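Side-chain contacts in protein synthesis inhibitor I (Hordeum vulgare, PDB 4FBC), which belongs to the ribosome-inactivating protein family of plants and is seen here with adenosine monophosphate held in its ligand pocket: residues A[174-177]-A[178-182]; A[26-29]-A[30-34]. The protein carries 3 engineered substitutions. One frame throughout, in Å; residues are numbered along the deposited sequence.

Interaction 1. Residues A[174-177]-A[178-182]; sequences VNEA and TRFQT. With AMP (adenosine monophosphate), chain E.
The AMP pocket of this ribosome-inactivating protein is lined by the last turn of helix 157-179, where Glu176 and Arg179, one turn apart, form a salt bridge. Arg179 runs out extended from CG to NE, which carries its guanidinium to both Glu176 and AMP, and its NH1 lies 3.1 Å from Glu176 OE2. The same nitrogen donates to Glu176 OE1 at 3.1 Å; OE1 lies in the guanidinium plane, whereas NH1 meets it from above the carboxylate, and the two planes are 41° apart. The bend of Glu176 at chi2 turns the carboxylate toward the Arg179 guanidinium, and Tyr119 OH holds OE2 as well. NH1 also donates to AMP N3 at 3.2 Å, which places the purine at the guanidinium edge, while AMP O2' sits over one face. Asn86 O takes a hydrogen bond from NH2, and Trp214 adds a cation-pi contact, so the rotation of the guanidinium is restricted from several directions.

One turn back, Val174 O is gripped twice: Thr178 N and Thr178 OG1, each 2.9 Å away, reach it from opposite faces of the carbonyl plane. Phe180, the first residue to leave helical geometry and the N-cap position of helix 181-190, still donates its N to Glu176 O at 2.9 Å. Its ring turns its edge to Glu176, with CE2 3.9 Å from OE1.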
loop_
_atom_site.group_PDB
_atom_site.type_symbol
_atom_site.label_atom_id
_atom_site.label_comp_id
_atom_site.label_asym_id
_atom_site.label_seq_id
_atom_site.Cartn_x
_atom_site.Cartn_y
_atom_site.Cartn_z
ATOM N N VAL A 174 -3.118 -2.481 -4.959
ATOM C CA VAL A 174 -3.724 -1.986 -3.728
ATOM C C VAL A 174 -2.746 -1.112 -2.935
ATOM O O VAL A 174 -2.951 0.089 -2.802
ATOM C CB VAL A 174 -4.262 -3.137 -2.844
ATOM C CG1 VAL A 174 -4.847 -2.595 -1.546
ATOM C CG2 VAL A 174 -5.315 -3.941 -3.594
ATOM N N ASN A 175 -1.681 -1.706 -2.405
ATOM C CA ASN A 175 -0.784 -0.951 -1.526
ATOM C C ASN A 175 -0.018 0.183 -2.199
ATOM O O ASN A 175 -0.017 1.310 -1.688
ATOM C CB ASN A 175 0.191 -1.891 -0.806
ATOM C CG ASN A 175 -0.511 -3.049 -0.166
ATOM O OD1 ASN A 175 -1.146 -3.847 -0.850
ATOM N ND2 ASN A 175 -0.410 -3.156 1.157
ATOM N N GLU A 176 0.627 -0.095 -3.335
ATOM C CA GLU A 176 1.389 0.954 -4.007
ATOM C C GLU A 176 0.442 1.990 -4.603
ATOM O O GLU A 176 0.758 3.182 -4.643
ATOM C CB GLU A 176 2.326 0.396 -5.091
ATOM C CG GLU A 176 3.250 -0.754 -4.639
ATOM C CD GLU A 176 4.150 -0.412 -3.448
ATOM O OE1 GLU A 176 4.278 0.778 -3.079
ATOM O OE2 GLU A 176 4.749 -1.358 -2.878
ATOM N N ALA A 177 -0.719 1.523 -5.052
ATOM C CA ALA A 177 -1.766 2.426 -5.544
ATOM C C ALA A 177 -2.182 3.412 -4.453
ATOM O O ALA A 177 -2.362 4.603 -4.711
ATOM C CB ALA A 177 -2.959 1.622 -6.008
ATOM N N THR A 178 -2.343 2.920 -3.231
ATOM C CA THR A 178 -2.668 3.798 -2.101
ATOM C C THR A 178 -1.545 4.815 -1.863
ATOM O O THR A 178 -1.791 6.016 -1.689
ATOM C CB THR A 178 -2.944 2.961 -0.832
ATOM O OG1 THR A 178 -4.108 2.142 -1.037
ATOM C CG2 THR A 178 -3.169 3.850 0.372
ATOM N N ARG A 179 -0.299 4.341 -1.874
ATOM C CA ARG A 179 0.840 5.216 -1.622
ATOM C C ARG A 179 1.071 6.291 -2.680
ATOM O O ARG A 179 1.524 7.388 -2.355
ATOM C CB ARG A 179 2.114 4.388 -1.496
ATOM C CG ARG A 179 2.202 3.603 -0.195
ATOM C CD ARG A 179 3.287 2.553 -0.311
ATOM N NE ARG A 179 3.483 1.823 0.947
ATOM C CZ ARG A 179 3.911 0.567 1.017
ATOM N NH1 ARG A 179 4.185 -0.099 -0.095
ATOM N NH2 ARG A 179 4.080 -0.018 2.200
ATOM N N PHE A 180 0.781 5.976 -3.939
ATOM C CA PHE A 180 1.164 6.843 -5.056
ATOM C C PHE A 180 0.027 7.145 -6.010
ATOM O O PHE A 180 -0.613 6.226 -6.520
ATOM C CB PHE A 180 2.296 6.199 -5.867
ATOM C CG PHE A 180 3.541 5.983 -5.081
ATOM C CD1 PHE A 180 4.378 7.051 -4.785
ATOM C CD2 PHE A 180 3.863 4.718 -4.614
ATOM C CE1 PHE A 180 5.528 6.853 -4.035
ATOM C CE2 PHE A 180 5.007 4.516 -3.869
ATOM C CZ PHE A 180 5.837 5.586 -3.586
ATOM N N GLN A 181 -0.202 8.432 -6.258
ATOM C CA GLN A 181 -1.210 8.862 -7.239
ATOM C C GLN A 181 -0.818 8.447 -8.648
ATOM O O GLN A 181 -1.674 8.266 -9.519
ATOM C CB GLN A 181 -1.400 10.383 -7.190
ATOM C CG GLN A 181 -1.800 10.922 -5.814
ATOM C CD GLN A 181 -2.404 12.307 -5.901
ATOM O OE1 GLN A 181 -3.493 12.479 -6.453
ATOM N NE2 GLN A 181 -1.701 13.305 -5.370
ATOM N N THR A 182 0.482 8.320 -8.882
ATOM C CA THR A 182 0.963 7.865 -10.186
ATOM C C THR A 182 0.506 6.427 -10.427
ATOM O O THR A 182 -0.062 6.109 -11.481
ATOM C CB THR A 182 2.485 7.931 -10.262
ATOM O OG1 THR A 182 3.020 7.409 -9.041
ATOM C CG2 THR A 182 2.965 9.370 -10.460
HETATM P P AMP E . 12.087 -2.302 4.383
HETATM O O1P AMP E . 12.392 -3.714 3.925
HETATM O O2P AMP E . 13.235 -1.323 4.503
HETATM O O3P AMP E . 11.325 -2.347 5.693
HETATM O "O5'" AMP E . 10.945 -1.678 3.459
HETATM C "C5'" AMP E . 11.263 -0.805 2.383
HETATM C "C4'" AMP E . 10.033 -0.467 1.575
HETATM O "O4'" AMP E . 9.560 -1.657 0.891
HETATM C "C3'" AMP E . 8.826 0.011 2.375
HETATM O "O3'" AMP E . 8.887 1.391 2.705
HETATM C "C2'" AMP E . 7.653 -0.354 1.475
HETATM O "O2'" AMP E . 7.496 0.618 0.441
HETATM C "C1'" AMP E . 8.149 -1.663 0.845
HETATM N N9 AMP E . 7.659 -2.864 1.563
HETATM C C8 AMP E . 8.421 -3.736 2.266
HETATM N N7 AMP E . 7.679 -4.743 2.796
HETATM C C5 AMP E . 6.397 -4.531 2.422
HETATM C C6 AMP E . 5.092 -5.216 2.624
HETATM N N6 AMP E . 5.009 -6.358 3.358
HETATM N N1 AMP E . 3.990 -4.660 2.047
HETATM C C2 AMP E . 4.062 -3.522 1.322
HETATM N N3 AMP E . 5.209 -2.855 1.093
HETATM C C4 AMP E . 6.392 -3.301 1.601
#

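Interaction 2. Residues A[26-29]-A[30-34]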
loop_
_atom_site.group_PDB
_atom_site.type_symbol
_atom_site.label_atom_id
_atom_site.label_comp_id
_atom_site.label_asym_id
_atom_site.label_seq_id
_atom_site.Cartn_x
_atom_site.Cartn_y
_atom_site.Cartn_z
ATOM N N ALA A 26 -13.846 4.586 -12.074
ATOM C CA ALA A 26 -14.214 5.616 -11.119
ATOM C C ALA A 26 -14.355 5.039 -9.714
ATOM O O ALA A 26 -13.937 5.659 -8.740
ATOM C CB ALA A 26 -15.507 6.297 -11.539
ATOM N N ASP A 27 -14.975 3.867 -9.614
ATOM C CA ASP A 27 -15.146 3.213 -8.324
ATOM C C ASP A 27 -13.803 2.761 -7.742
ATOM O O ASP A 27 -13.617 2.770 -6.522
ATOM C CB ASP A 27 -16.104 2.018 -8.435
ATOM C CG ASP A 27 -17.547 2.441 -8.682
ATOM O OD1 ASP A 27 -17.813 3.658 -8.718
ATOM O OD2 ASP A 27 -18.406 1.546 -8.831
ATOM N N TYR A 28 -12.880 2.371 -8.611
ATOM C CA TYR A 28 -11.537 2.025 -8.141
ATOM C C TYR A 28 -10.846 3.248 -7.539
ATOM O O TYR A 28 -10.272 3.180 -6.454
ATOM C CB TYR A 28 -10.700 1.415 -9.270
ATOM C CG TYR A 28 -9.242 1.231 -8.898
ATOM C CD1 TYR A 28 -8.820 0.120 -8.171
ATOM C CD2 TYR A 28 -8.294 2.168 -9.270
ATOM C CE1 TYR A 28 -7.472 -0.056 -7.840
ATOM C CE2 TYR A 28 -6.955 2.004 -8.947
ATOM C CZ TYR A 28 -6.557 0.899 -8.222
ATOM O OH TYR A 28 -5.222 0.755 -7.910
ATOM N N ALA A 29 -10.921 4.378 -8.235
ATOM C CA ALA A 29 -10.326 5.618 -7.741
ATOM C C ALA A 29 -10.938 6.015 -6.402
ATOM O O ALA A 29 -10.233 6.448 -5.489
ATOM C CB ALA A 29 -10.503 6.739 -8.764
ATOM N N THR A 30 -12.255 5.868 -6.292
ATOM C CA THR A 30 -12.972 6.170 -5.054
ATOM C C THR A 30 -12.492 5.260 -3.916
ATOM O O THR A 30 -12.268 5.716 -2.788
ATOM C CB THR A 30 -14.488 5.996 -5.251
ATOM O OG1 THR A 30 -14.951 6.988 -6.174
ATOM C CG2 THR A 30 -15.233 6.154 -3.943
ATOM N N PHE A 31 -12.333 3.983 -4.239
ATOM C CA PHE A 31 -11.828 2.966 -3.296
ATOM C C PHE A 31 -10.433 3.332 -2.765
ATOM O O PHE A 31 -10.213 3.368 -1.550
ATOM C CB PHE A 31 -11.882 1.598 -4.004
ATOM C CG PHE A 31 -10.951 0.544 -3.452
ATOM C CD1 PHE A 31 -11.222 -0.098 -2.248
ATOM C CD2 PHE A 31 -9.840 0.151 -4.183
ATOM C CE1 PHE A 31 -10.357 -1.095 -1.763
ATOM C CE2 PHE A 31 -8.974 -0.844 -3.710
ATOM C CZ PHE A 31 -9.240 -1.463 -2.510
ATOM N N ILE A 32 -9.507 3.635 -3.669
ATOM C CA ILE A 32 -8.152 4.047 -3.270
ATOM C C ILE A 32 -8.156 5.333 -2.445
ATOM O O ILE A 32 -7.489 5.417 -1.408
ATOM C CB ILE A 32 -7.216 4.198 -4.488
ATOM C CG1 ILE A 32 -6.995 2.841 -5.176
ATOM C CG2 ILE A 32 -5.859 4.855 -4.082
ATOM C CD1 ILE A 32 -6.402 1.746 -4.241
ATOM N N ALA A 33 -8.903 6.342 -2.886
ATOM C CA ALA A 33 -8.950 7.597 -2.144
ATOM C C ALA A 33 -9.496 7.422 -0.725
ATOM O O ALA A 33 -9.082 8.117 0.210
ATOM C CB ALA A 33 -9.770 8.644 -2.916
ATOM N N GLY A 34 -10.420 6.486 -0.566
ATOM C CA GLY A 34 -11.063 6.259 0.720
ATOM C C GLY A 34 -10.089 5.617 1.691
ATOM O O GLY A 34 -10.110 5.931 2.885
HETATM O O HOH W 1 -17.147 6.087 -7.628
#
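Tyr28 and Ile32, one turn apart on helix 25-39, pack against each other on the buried side of this amphipathic helix, which lies against helices 157-179 and 181-190 of the ribosome-inactivating protein fold. The side chain of Ile32 can be followed outward. Its CB stands 3.8 Å from Tyr28 O, the carbonyl that also accepts the helical bond from Ile32 N. With CG1 anti to the carbonyl carbon (chi1 -65°), the next atom is carried back along the helix toward the phenol: CG1 approaches Tyr28 CZ to 3.6 Å and forms a CH-pi contact over one face of the ring, 3.9 Å from the centroid and 22° off the normal, displaced toward the rim. At the tip, CD1 comes to 4.0 Å from Tyr28 OH. The other branch, CG2, faces Ala177 and Thr178 of helix 157-179.

Tyr28 presents its face to CG1 because its own CG is anti to the backbone N (chi1 171°), which sends the ring outward, largely across the helix axis, to where Ile32 CG1 comes down over it. A hydrogen bond to Met173 O holds the hydroxyl end, so the polar tip of this buried side chain is satisfied. Alongside, Tyr28 CD1 touches Phe31 CD2 at 4.1 Å, an oblique approach, and the Phe31 ring continues on to meet that of Phe19 in strand 16-20.

The exposed side of the helix carries alanines (Ala26, Ala29 and Ala33) together with Asp27 and Thr30. Backbone bonds of the usual i to i+4 kind join the turns, among them Thr30 N to Ala26 O. A water bridges the two polar side chains: it donates to Asp27 OD1 at 2.7 Å and is hydrogen-bonded to Thr30 OG1 at 2.8 Å.

Overall arrangement
Interactions 1 and 2 lie on two packed helices, 157-179 and 25-39, with centres 11 Å apart, and they meet directly. Ala177 of interaction 1 is the main meeting point: its CB lies 3.1 Å from Tyr28 OH, and its O is 3.6 Å from Ile32 CG2. Thr178 CA adds a contact of 3.9 Å to the same CG2. Polar links reinforce the junction, since Arg36, further along helix 25-39, is hydrogen-bonded to the carbonyl oxygens of Ala177 and Thr178. Interaction 1 touches AMP through Arg179, whereas the Ile32 side chain stays about 13 Å from the ligand; interaction 2 lies against helix 157-179 on the side away from AMP.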